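Local coordinates for linoleate 11-lipoxygenase (PDB 5FX8), which oxidises linoleic and alpha-linolenic acids with molecular oxygen at a manganese centre, giving 11S- and 13R-hydroperoxy fatty acids, at residues Q79-P84 and P297-E302; R95-W100 and A325-P330; N438-A443 and R450-A455. All blocks are in the same frame, centred on the assembly; numbering follows the deposited sequence.

Contact 1: Q79-P84 and P297-E302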
loop_
_atom_site.group_PDB
_atom_site.type_symbol
_atom_site.label_atom_id
_atom_site.label_comp_id
_atom_site.label_asym_id
_atom_site.label_seq_id
_atom_site.Cartn_x
_atom_site.Cartn_y
_atom_site.Cartn_z
ATOM N N GLN A 79 -20.136 -3.043 -7.833
ATOM C CA GLN A 79 -21.389 -2.401 -7.531
ATOM C C GLN A 79 -21.514 -2.265 -6.015
ATOM O O GLN A 79 -22.102 -3.109 -5.344
ATOM C CB GLN A 79 -22.532 -3.174 -8.143
ATOM C CG GLN A 79 -23.844 -2.435 -8.048
ATOM C CD GLN A 79 -23.812 -1.069 -8.721
ATOM O OE1 GLN A 79 -23.290 -0.915 -9.835
ATOM N NE2 GLN A 79 -24.377 -0.070 -8.051
ATOM N N THR A 80 -20.974 -1.175 -5.480
ATOM C CA THR A 80 -21.132 -0.882 -4.061
ATOM C C THR A 80 -21.662 0.528 -3.850
ATOM O O THR A 80 -22.849 0.740 -3.618
ATOM C CB THR A 80 -19.805 -1.019 -3.284
ATOM O OG1 THR A 80 -18.902 0.051 -3.626
ATOM C CG2 THR A 80 -19.136 -2.387 -3.505
ATOM N N THR A 81 -20.773 1.492 -3.950
ATOM C CA THR A 81 -20.947 2.833 -3.438
ATOM C C THR A 81 -20.881 3.826 -4.591
ATOM O O THR A 81 -20.192 3.585 -5.579
ATOM C CB THR A 81 -19.842 3.083 -2.391
ATOM O OG1 THR A 81 -20.210 2.518 -1.140
ATOM C CG2 THR A 81 -19.567 4.474 -2.219
ATOM N N PHE A 82 -21.600 4.936 -4.473
ATOM C CA PHE A 82 -21.526 5.981 -5.479
ATOM C C PHE A 82 -20.098 6.506 -5.588
ATOM O O PHE A 82 -19.392 6.639 -4.594
ATOM C CB PHE A 82 -22.477 7.135 -5.116
ATOM C CG PHE A 82 -23.950 6.772 -5.101
ATOM C CD1 PHE A 82 -24.517 6.008 -6.110
ATOM C CD2 PHE A 82 -24.785 7.230 -4.082
ATOM C CE1 PHE A 82 -25.871 5.708 -6.091
ATOM C CE2 PHE A 82 -26.143 6.911 -4.063
ATOM C CZ PHE A 82 -26.674 6.156 -5.059
ATOM N N TYR A 83 -19.678 6.802 -6.792
ATOM C CA TYR A 83 -18.410 7.451 -7.078
ATOM C C TYR A 83 -18.684 8.862 -7.571
ATOM O O TYR A 83 -19.667 9.082 -8.275
ATOM C CB TYR A 83 -17.614 6.672 -8.128
ATOM C CG TYR A 83 -16.235 7.213 -8.379
ATOM C CD1 TYR A 83 -15.166 6.837 -7.583
ATOM C CD2 TYR A 83 -15.999 8.100 -9.402
ATOM C CE1 TYR A 83 -13.926 7.326 -7.815
ATOM C CE2 TYR A 83 -14.774 8.584 -9.625
ATOM C CZ TYR A 83 -13.741 8.202 -8.839
ATOM O OH TYR A 83 -12.498 8.710 -9.091
ATOM N N PRO A 84 -17.883 9.844 -7.175
ATOM C CA PRO A 84 -18.216 11.233 -7.495
ATOM C C PRO A 84 -18.121 11.524 -8.968
ATOM O O PRO A 84 -17.170 11.134 -9.639
ATOM C CB PRO A 84 -17.171 12.042 -6.717
ATOM C CG PRO A 84 -16.136 11.145 -6.439
ATOM C CD PRO A 84 -16.751 9.796 -6.247
ATOM N N PRO A 297 -15.152 4.521 2.972
ATOM C CA PRO A 297 -14.602 5.861 3.205
ATOM C C PRO A 297 -14.945 6.842 2.105
ATOM O O PRO A 297 -15.319 7.971 2.418
ATOM C CB PRO A 297 -13.091 5.618 3.297
ATOM C CG PRO A 297 -12.964 4.267 3.713
ATOM C CD PRO A 297 -14.113 3.503 3.148
ATOM N N GLU A 298 -14.820 6.451 0.836
ATOM C CA GLU A 298 -15.102 7.377 -0.253
ATOM C C GLU A 298 -16.491 7.969 -0.112
ATOM O O GLU A 298 -16.668 9.173 -0.287
ATOM C CB GLU A 298 -14.977 6.681 -1.615
ATOM C CG GLU A 298 -13.604 6.565 -2.222
ATOM C CD GLU A 298 -13.524 5.456 -3.286
ATOM O OE1 GLU A 298 -14.503 5.194 -4.004
ATOM O OE2 GLU A 298 -12.472 4.808 -3.392
ATOM N N ILE A 299 -17.496 7.130 0.175
ATOM C CA ILE A 299 -18.867 7.623 0.222
ATOM C C ILE A 299 -19.068 8.522 1.429
ATOM O O ILE A 299 -19.785 9.523 1.348
ATOM C CB ILE A 299 -19.886 6.457 0.160
ATOM C CG1 ILE A 299 -21.295 6.955 -0.142
ATOM C CG2 ILE A 299 -19.951 5.639 1.428
ATOM C CD1 ILE A 299 -21.383 7.874 -1.276
ATOM N N VAL A 300 -18.410 8.214 2.551
ATOM C CA VAL A 300 -18.492 9.092 3.726
ATOM C C VAL A 300 -17.844 10.435 3.439
ATOM O O VAL A 300 -18.362 11.489 3.814
ATOM C CB VAL A 300 -17.851 8.415 4.958
ATOM C CG1 VAL A 300 -17.767 9.411 6.140
ATOM C CG2 VAL A 300 -18.620 7.163 5.328
ATOM N N HIS A 301 -16.708 10.420 2.771
ATOM C CA HIS A 301 -16.098 11.668 2.377
ATOM C C HIS A 301 -16.918 12.402 1.318
ATOM O O HIS A 301 -16.885 13.625 1.280
ATOM C CB HIS A 301 -14.686 11.401 1.894
ATOM C CG HIS A 301 -13.993 12.608 1.370
ATOM N ND1 HIS A 301 -14.200 13.093 0.096
ATOM C CD2 HIS A 301 -13.082 13.424 1.936
ATOM C CE1 HIS A 301 -13.448 14.157 -0.099
ATOM N NE2 HIS A 301 -12.769 14.387 1.007
ATOM N N GLU A 302 -17.639 11.708 0.442
ATOM C CA GLU A 302 -18.467 12.404 -0.540
ATOM C C GLU A 302 -19.566 13.183 0.153
ATOM O O GLU A 302 -19.811 14.370 -0.134
ATOM C CB GLU A 302 -19.100 11.408 -1.514
ATOM C CG GLU A 302 -18.166 10.854 -2.510
ATOM C CD GLU A 302 -18.762 9.771 -3.365
ATOM O OE1 GLU A 302 -19.753 9.992 -4.092
ATOM O OE2 GLU A 302 -18.210 8.676 -3.320
#

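Contact 2: R95-W100 and A325-P330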
loop_
_atom_site.group_PDB
_atom_site.type_symbol
_atom_site.label_atom_id
_atom_site.label_comp_id
_atom_site.label_asym_id
_atom_site.label_seq_id
_atom_site.Cartn_x
_atom_site.Cartn_y
_atom_site.Cartn_z
ATOM N N ARG A 95 -7.348 15.058 -10.392
ATOM C CA ARG A 95 -6.226 15.482 -9.564
ATOM C C ARG A 95 -5.637 14.312 -8.799
ATOM O O ARG A 95 -4.413 14.167 -8.727
ATOM C CB ARG A 95 -6.663 16.573 -8.594
ATOM C CG ARG A 95 -5.562 16.998 -7.640
ATOM C CD ARG A 95 -6.140 17.493 -6.352
ATOM N NE ARG A 95 -6.970 16.474 -5.715
ATOM C CZ ARG A 95 -7.858 16.739 -4.765
ATOM N NH1 ARG A 95 -8.039 17.991 -4.361
ATOM N NH2 ARG A 95 -8.581 15.769 -4.227
ATOM N N ASP A 96 -6.500 13.456 -8.236
ATOM C CA ASP A 96 -6.022 12.298 -7.491
ATOM C C ASP A 96 -5.315 11.309 -8.397
ATOM O O ASP A 96 -4.304 10.725 -8.008
ATOM C CB ASP A 96 -7.176 11.609 -6.779
ATOM C CG ASP A 96 -7.593 12.320 -5.533
ATOM O OD1 ASP A 96 -7.102 13.425 -5.302
ATOM O OD2 ASP A 96 -8.433 11.798 -4.783
ATOM N N VAL A 97 -5.849 11.075 -9.593
ATOM C CA VAL A 97 -5.156 10.180 -10.500
ATOM C C VAL A 97 -3.789 10.740 -10.874
ATOM O O VAL A 97 -2.811 9.999 -10.974
ATOM C CB VAL A 97 -6.053 9.897 -11.723
ATOM C CG1 VAL A 97 -5.277 9.162 -12.824
ATOM C CG2 VAL A 97 -7.214 9.080 -11.262
ATOM N N LEU A 98 -3.686 12.047 -11.047
ATOM C CA LEU A 98 -2.388 12.644 -11.335
ATOM C C LEU A 98 -1.386 12.414 -10.202
ATOM O O LEU A 98 -0.242 11.987 -10.435
ATOM C CB LEU A 98 -2.586 14.127 -11.577
ATOM C CG LEU A 98 -1.719 14.729 -12.649
ATOM C CD1 LEU A 98 -1.937 13.982 -13.973
ATOM C CD2 LEU A 98 -2.112 16.168 -12.748
ATOM N N LEU A 99 -1.793 12.718 -8.969
ATOM C CA LEU A 99 -0.924 12.486 -7.822
ATOM C C LEU A 99 -0.505 11.024 -7.727
ATOM O O LEU A 99 0.675 10.718 -7.524
ATOM C CB LEU A 99 -1.635 12.936 -6.551
ATOM C CG LEU A 99 -1.874 14.433 -6.411
ATOM C CD1 LEU A 99 -2.856 14.749 -5.279
ATOM C CD2 LEU A 99 -0.549 15.113 -6.206
ATOM N N TRP A 100 -1.453 10.111 -7.894
ATOM C CA TRP A 100 -1.144 8.693 -7.869
ATOM C C TRP A 100 -0.147 8.308 -8.956
ATOM O O TRP A 100 0.787 7.545 -8.696
ATOM C CB TRP A 100 -2.441 7.908 -8.008
ATOM C CG TRP A 100 -2.319 6.528 -7.589
ATOM C CD1 TRP A 100 -2.621 6.032 -6.388
ATOM C CD2 TRP A 100 -1.852 5.437 -8.382
ATOM N NE1 TRP A 100 -2.375 4.690 -6.359
ATOM C CE2 TRP A 100 -1.904 4.293 -7.575
ATOM C CE3 TRP A 100 -1.398 5.314 -9.705
ATOM C CZ2 TRP A 100 -1.519 3.040 -8.024
ATOM C CZ3 TRP A 100 -1.009 4.070 -10.152
ATOM C CH2 TRP A 100 -1.069 2.946 -9.310
ATOM N N ALA A 325 -7.508 9.306 -2.586
ATOM C CA ALA A 325 -8.354 8.113 -2.517
ATOM C C ALA A 325 -9.151 7.913 -3.793
ATOM O O ALA A 325 -9.471 6.782 -4.140
ATOM C CB ALA A 325 -9.308 8.161 -1.327
ATOM N N TYR A 326 -9.466 8.983 -4.504
ATOM C CA TYR A 326 -10.344 8.885 -5.651
ATOM C C TYR A 326 -9.646 8.375 -6.894
ATOM O O TYR A 326 -10.265 8.302 -7.961
ATOM C CB TYR A 326 -10.976 10.226 -5.909
ATOM C CG TYR A 326 -11.976 10.573 -4.861
ATOM C CD1 TYR A 326 -13.092 9.789 -4.681
ATOM C CD2 TYR A 326 -11.815 11.683 -4.067
ATOM C CE1 TYR A 326 -14.015 10.104 -3.762
ATOM C CE2 TYR A 326 -12.731 12.003 -3.132
ATOM C CZ TYR A 326 -13.837 11.206 -2.984
ATOM O OH TYR A 326 -14.796 11.510 -2.066
ATOM N N ALA A 327 -8.380 8.024 -6.765
ATOM C CA ALA A 327 -7.645 7.389 -7.826
ATOM C C ALA A 327 -7.862 5.887 -7.885
ATOM O O ALA A 327 -7.734 5.312 -8.962
ATOM C CB ALA A 327 -6.159 7.693 -7.668
ATOM N N ILE A 328 -8.238 5.241 -6.784
ATOM C CA ILE A 328 -8.147 3.785 -6.734
ATOM C C ILE A 328 -9.173 3.134 -7.657
ATOM O O ILE A 328 -8.861 2.157 -8.341
ATOM C CB ILE A 328 -8.266 3.272 -5.284
ATOM C CG1 ILE A 328 -7.206 3.924 -4.396
ATOM C CG2 ILE A 328 -8.065 1.767 -5.224
ATOM C CD1 ILE A 328 -5.809 3.720 -4.853
ATOM N N ARG A 329 -10.398 3.649 -7.711
ATOM C CA ARG A 329 -11.364 3.056 -8.636
ATOM C C ARG A 329 -11.000 3.289 -10.110
ATOM O O ARG A 329 -11.009 2.319 -10.887
ATOM C CB ARG A 329 -12.774 3.533 -8.281
ATOM C CG ARG A 329 -13.251 2.962 -6.961
ATOM C CD ARG A 329 -14.770 2.858 -6.858
ATOM N NE ARG A 329 -15.337 3.676 -5.779
ATOM C CZ ARG A 329 -16.626 3.744 -5.475
ATOM N NH1 ARG A 329 -17.508 3.042 -6.152
ATOM N NH2 ARG A 329 -17.026 4.513 -4.492
ATOM N N PRO A 330 -10.657 4.498 -10.561
ATOM C CA PRO A 330 -10.261 4.656 -11.969
ATOM C C PRO A 330 -9.028 3.865 -12.374
ATOM O O PRO A 330 -8.985 3.281 -13.473
ATOM C CB PRO A 330 -10.000 6.155 -12.073
ATOM C CG PRO A 330 -10.720 6.731 -11.014
ATOM C CD PRO A 330 -10.746 5.798 -9.894
#

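Contact 3: N438-A443 and R450-A455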
loop_
_atom_site.group_PDB
_atom_site.type_symbol
_atom_site.label_atom_id
_atom_site.label_comp_id
_atom_site.label_asym_id
_atom_site.label_seq_id
_atom_site.Cartn_x
_atom_site.Cartn_y
_atom_site.Cartn_z
ATOM N N ASN A 438 -25.791 18.394 8.791
ATOM C CA ASN A 438 -26.099 18.146 7.388
ATOM C C ASN A 438 -25.303 16.978 6.858
ATOM O O ASN A 438 -25.835 16.154 6.125
ATOM C CB ASN A 438 -25.828 19.378 6.543
ATOM C CG ASN A 438 -26.880 20.400 6.703
ATOM O OD1 ASN A 438 -27.909 20.126 7.291
ATOM N ND2 ASN A 438 -26.637 21.595 6.201
ATOM N N TRP A 439 -24.021 16.901 7.196
ATOM C CA TRP A 439 -23.232 15.738 6.815
ATOM C C TRP A 439 -23.911 14.449 7.242
ATOM O O TRP A 439 -23.946 13.482 6.483
ATOM C CB TRP A 439 -21.845 15.845 7.428
ATOM C CG TRP A 439 -20.971 14.712 7.206
ATOM C CD1 TRP A 439 -20.970 13.882 6.138
ATOM C CD2 TRP A 439 -19.939 14.256 8.073
ATOM N NE1 TRP A 439 -19.989 12.939 6.272
ATOM C CE2 TRP A 439 -19.343 13.139 7.458
ATOM C CE3 TRP A 439 -19.454 14.682 9.307
ATOM C CZ2 TRP A 439 -18.283 12.442 8.035
ATOM C CZ3 TRP A 439 -18.410 13.987 9.880
ATOM C CH2 TRP A 439 -17.837 12.875 9.247
ATOM N N ILE A 440 -24.452 14.409 8.454
ATOM C CA ILE A 440 -25.033 13.157 8.921
ATOM C C ILE A 440 -26.318 12.854 8.167
ATOM O O ILE A 440 -26.557 11.720 7.739
ATOM C CB ILE A 440 -25.262 13.201 10.435
ATOM C CG1 ILE A 440 -23.979 13.614 11.137
ATOM C CG2 ILE A 440 -25.730 11.863 10.926
ATOM C CD1 ILE A 440 -22.866 12.691 10.904
ATOM N N ALA A 441 -27.157 13.866 7.985
ATOM C CA ALA A 441 -28.384 13.673 7.225
ATOM C C ALA A 441 -28.088 13.266 5.776
ATOM O O ALA A 441 -28.752 12.396 5.212
ATOM C CB ALA A 441 -29.210 14.956 7.299
ATOM N N GLU A 442 -27.086 13.887 5.172
ATOM C CA GLU A 442 -26.677 13.593 3.808
ATOM C C GLU A 442 -26.155 12.172 3.689
ATOM O O GLU A 442 -26.419 11.481 2.699
ATOM C CB GLU A 442 -25.607 14.602 3.386
ATOM C CG GLU A 442 -24.967 14.410 2.038
ATOM C CD GLU A 442 -25.669 15.163 0.922
ATOM O OE1 GLU A 442 -26.418 16.117 1.227
ATOM O OE2 GLU A 442 -25.450 14.816 -0.270
ATOM N N ALA A 443 -25.378 11.733 4.678
ATOM C CA ALA A 443 -24.880 10.372 4.669
ATOM C C ALA A 443 -26.033 9.405 4.729
ATOM O O ALA A 443 -26.105 8.458 3.946
ATOM C CB ALA A 443 -23.937 10.138 5.837
ATOM N N ARG A 450 -24.663 2.962 4.466
ATOM C CA ARG A 450 -25.203 1.957 5.377
ATOM C C ARG A 450 -24.619 2.064 6.777
ATOM O O ARG A 450 -23.405 2.173 6.949
ATOM C CB ARG A 450 -24.919 0.544 4.867
ATOM C CG ARG A 450 -26.020 -0.035 4.062
ATOM C CD ARG A 450 -25.800 -1.476 3.756
ATOM N NE ARG A 450 -26.365 -1.777 2.449
ATOM C CZ ARG A 450 -25.960 -2.787 1.712
ATOM N NH1 ARG A 450 -24.997 -3.566 2.168
ATOM N NH2 ARG A 450 -26.501 -3.014 0.524
ATOM N N ASP A 451 -25.501 1.949 7.774
ATOM C CA ASP A 451 -25.119 1.797 9.173
ATOM C C ASP A 451 -24.233 2.956 9.639
ATOM O O ASP A 451 -23.178 2.776 10.252
ATOM C CB ASP A 451 -24.443 0.445 9.400
ATOM C CG ASP A 451 -24.656 -0.076 10.794
ATOM O OD1 ASP A 451 -25.225 0.659 11.640
ATOM O OD2 ASP A 451 -24.230 -1.212 11.047
ATOM N N PHE A 452 -24.627 4.043 9.350
ATOM C CA PHE A 452 -24.034 5.273 9.782
ATOM C C PHE A 452 -24.847 5.837 10.929
ATOM O O PHE A 452 -26.068 5.681 10.957
ATOM C CB PHE A 452 -24.003 6.275 8.625
ATOM C CG PHE A 452 -22.945 7.319 8.750
ATOM C CD1 PHE A 452 -21.619 6.974 8.700
ATOM C CD2 PHE A 452 -23.278 8.651 8.903
ATOM C CE1 PHE A 452 -20.652 7.932 8.809
ATOM C CE2 PHE A 452 -22.307 9.620 9.005
ATOM C CZ PHE A 452 -20.997 9.261 8.963
ATOM N N PRO A 453 -24.204 6.485 11.892
ATOM C CA PRO A 453 -24.953 7.052 13.021
ATOM C C PRO A 453 -26.078 7.953 12.545
ATOM O O PRO A 453 -25.893 8.813 11.695
ATOM C CB PRO A 453 -23.889 7.832 13.792
ATOM C CG PRO A 453 -22.798 8.031 12.828
ATOM C CD PRO A 453 -22.786 6.853 11.945
ATOM N N ALA A 454 -27.256 7.721 13.078
ATOM C CA ALA A 454 -28.441 8.443 12.657
ATOM C C ALA A 454 -28.354 9.916 13.029
ATOM O O ALA A 454 -27.682 10.299 13.985
ATOM C CB ALA A 454 -29.663 7.831 13.306
ATOM N N ALA A 455 -29.056 10.747 12.270
ATOM C CA ALA A 455 -29.121 12.162 12.597
ATOM C C ALA A 455 -30.314 12.307 13.467
ATOM O O ALA A 455 -31.233 11.522 13.334
ATOM C CB ALA A 455 -29.259 12.991 11.394
#

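Contact 1: Q79-P84 and P297-E302
Glu302 lays its carboxylate against the ring of Pro84, which it crosses at about a right angle, with OE2 3.5 Å from Pro84 CD. Its CG stands beside the backbone N (chi1 -74°) and the chain runs extended from there, long enough to span from the helix to the peptide link between Tyr83 and Pro84. Proline has no N-H to give the acid, whose OE2 lies instead 2.7 Å from the carbonyl O of Phe82. One turn earlier on the helix, Ile299 faces Thr81 and Phe82: CD1 of Ile299 comes within 4.1 Å of Phe82 CB, while the phenyl ring itself leads away. Thr81 also turns toward Ile299, but how closely the two branched side chains fit is doubtful. Glu298 approaches Tyr83 at the ring edge, OE1 lying 4.0 Å from Tyr83 CD1, and the carboxylate and ring planes are 88° apart. The stronger polar partners of this pair lie elsewhere, with Glu298 in a salt bridge to Arg329 and Tyr83 OH hydrogen-bonded to Tyr326 O. Strand 83-85, which pairs antiparallel with strand 71-73, is thereby packed on the long metal-binding helix of the lipoxygenase fold, which carries His290 and His294 of the manganese site.

Contact 2: R95-W100 and A325-P330
Asp96 OD1 is gripped by two nitrogens of the preceding Arg95, NE at 3.1 Å and NH2 at 3.0 Å, while the other oxygen of Asp96 reaches across to the 325-330 segment. The guanidinium presents its NE side to the acid, with OD1 almost in its plane, and this salt bridge probably limits the rotation of the carboxylate. OD2 then uses its anti lone pair to accept from the backbone N of Tyr326, at 3.0 Å and an N-H...O angle of 150°. The same oxygen lies at the edge of the Tyr326 ring, 3.5 Å from CD2, where the carboxylate and ring planes are only 18° apart. An aspartate suits the site because its short chain, with CG beside the backbone N (chi1 -78°), brings the acid close to that amide. Beyond it the interface is apolar and close. Ala327 points its single methyl at the helix, and CB sits 3.7 Å from Trp100 CB; a side chain this small allows the backbones to come near at Val97. The CG2 branch of Val97 also touches Pro330 CB at 4.1 Å. Farther out, the indole of Trp100 crosses Ile328 at about a right angle, NE1 being 3.9 Å from Ile328 CD1, and NE1 donates to Ser617 O. Ile328 packs on His294, its side chain about 5 Å from the manganese, and Ser617 precedes the metal ligand Val618, so helix 86-124 and the 325-330 segment form second-shell packing round the lipoxygenase metal site.

Contact 3: N438-A443 and R450-A455
Ile440 points its CB from helix 434-444 at the returning chain, and that atom lies 4.1 Å from Ala455 CB. From CB the side chain forks. The CG2 branch, anti to the backbone N, packs on the same alanine methyl at 3.7 Å and lies beside the carbonyl of Pro453. The other branch, through CG1, has chi1 -52° and ends at CD1, 3.7 Å from Phe452 CE2, where the two side chains cross at about a right angle; the two branches reach two points of the returning chain, Phe452 and Ala455. This is a helix followed by a loop that folds back along it, in the largely helical lipoxygenase domain and away from the metal. Pro453 O is hydrogen-bonded to Asn444 ND2, a further tie between helix end and loop. One turn on from Ile440, Ala443 presents a methyl 3.5 Å from Phe452 CD2, small enough for the phenyl ring to settle close to the helix. Phe452 turns its ring edge toward Trp439 CZ2, CZ standing 4.1 Å off the indole plane near its rim, with Ile440 CD1 on the same side. The indole NE1 turns to Val300 O on helix 268-305, whose Val300 side chain also touches Phe452.

How the contacts relate
From the N terminus, the chain passes residues 79-84, completes strand 83-85 and enters helix 86-124 with residues 95-100. Both segments wait some two hundred residues for their partners: contact 1 closes at residues 297-302 near the end of helix 268-305, and contact 2 at residues 325-330, tying helix 86-124 to the segment leading into helix 328-336. The two long closures therefore cross, and they also touch in space. Contact 3 follows in series, closing over only six residues, the first of them the last of helix 434-444. It meets contact 1 through helix 268-305, but stays about 10 Å from contact 2 at the nearest atoms.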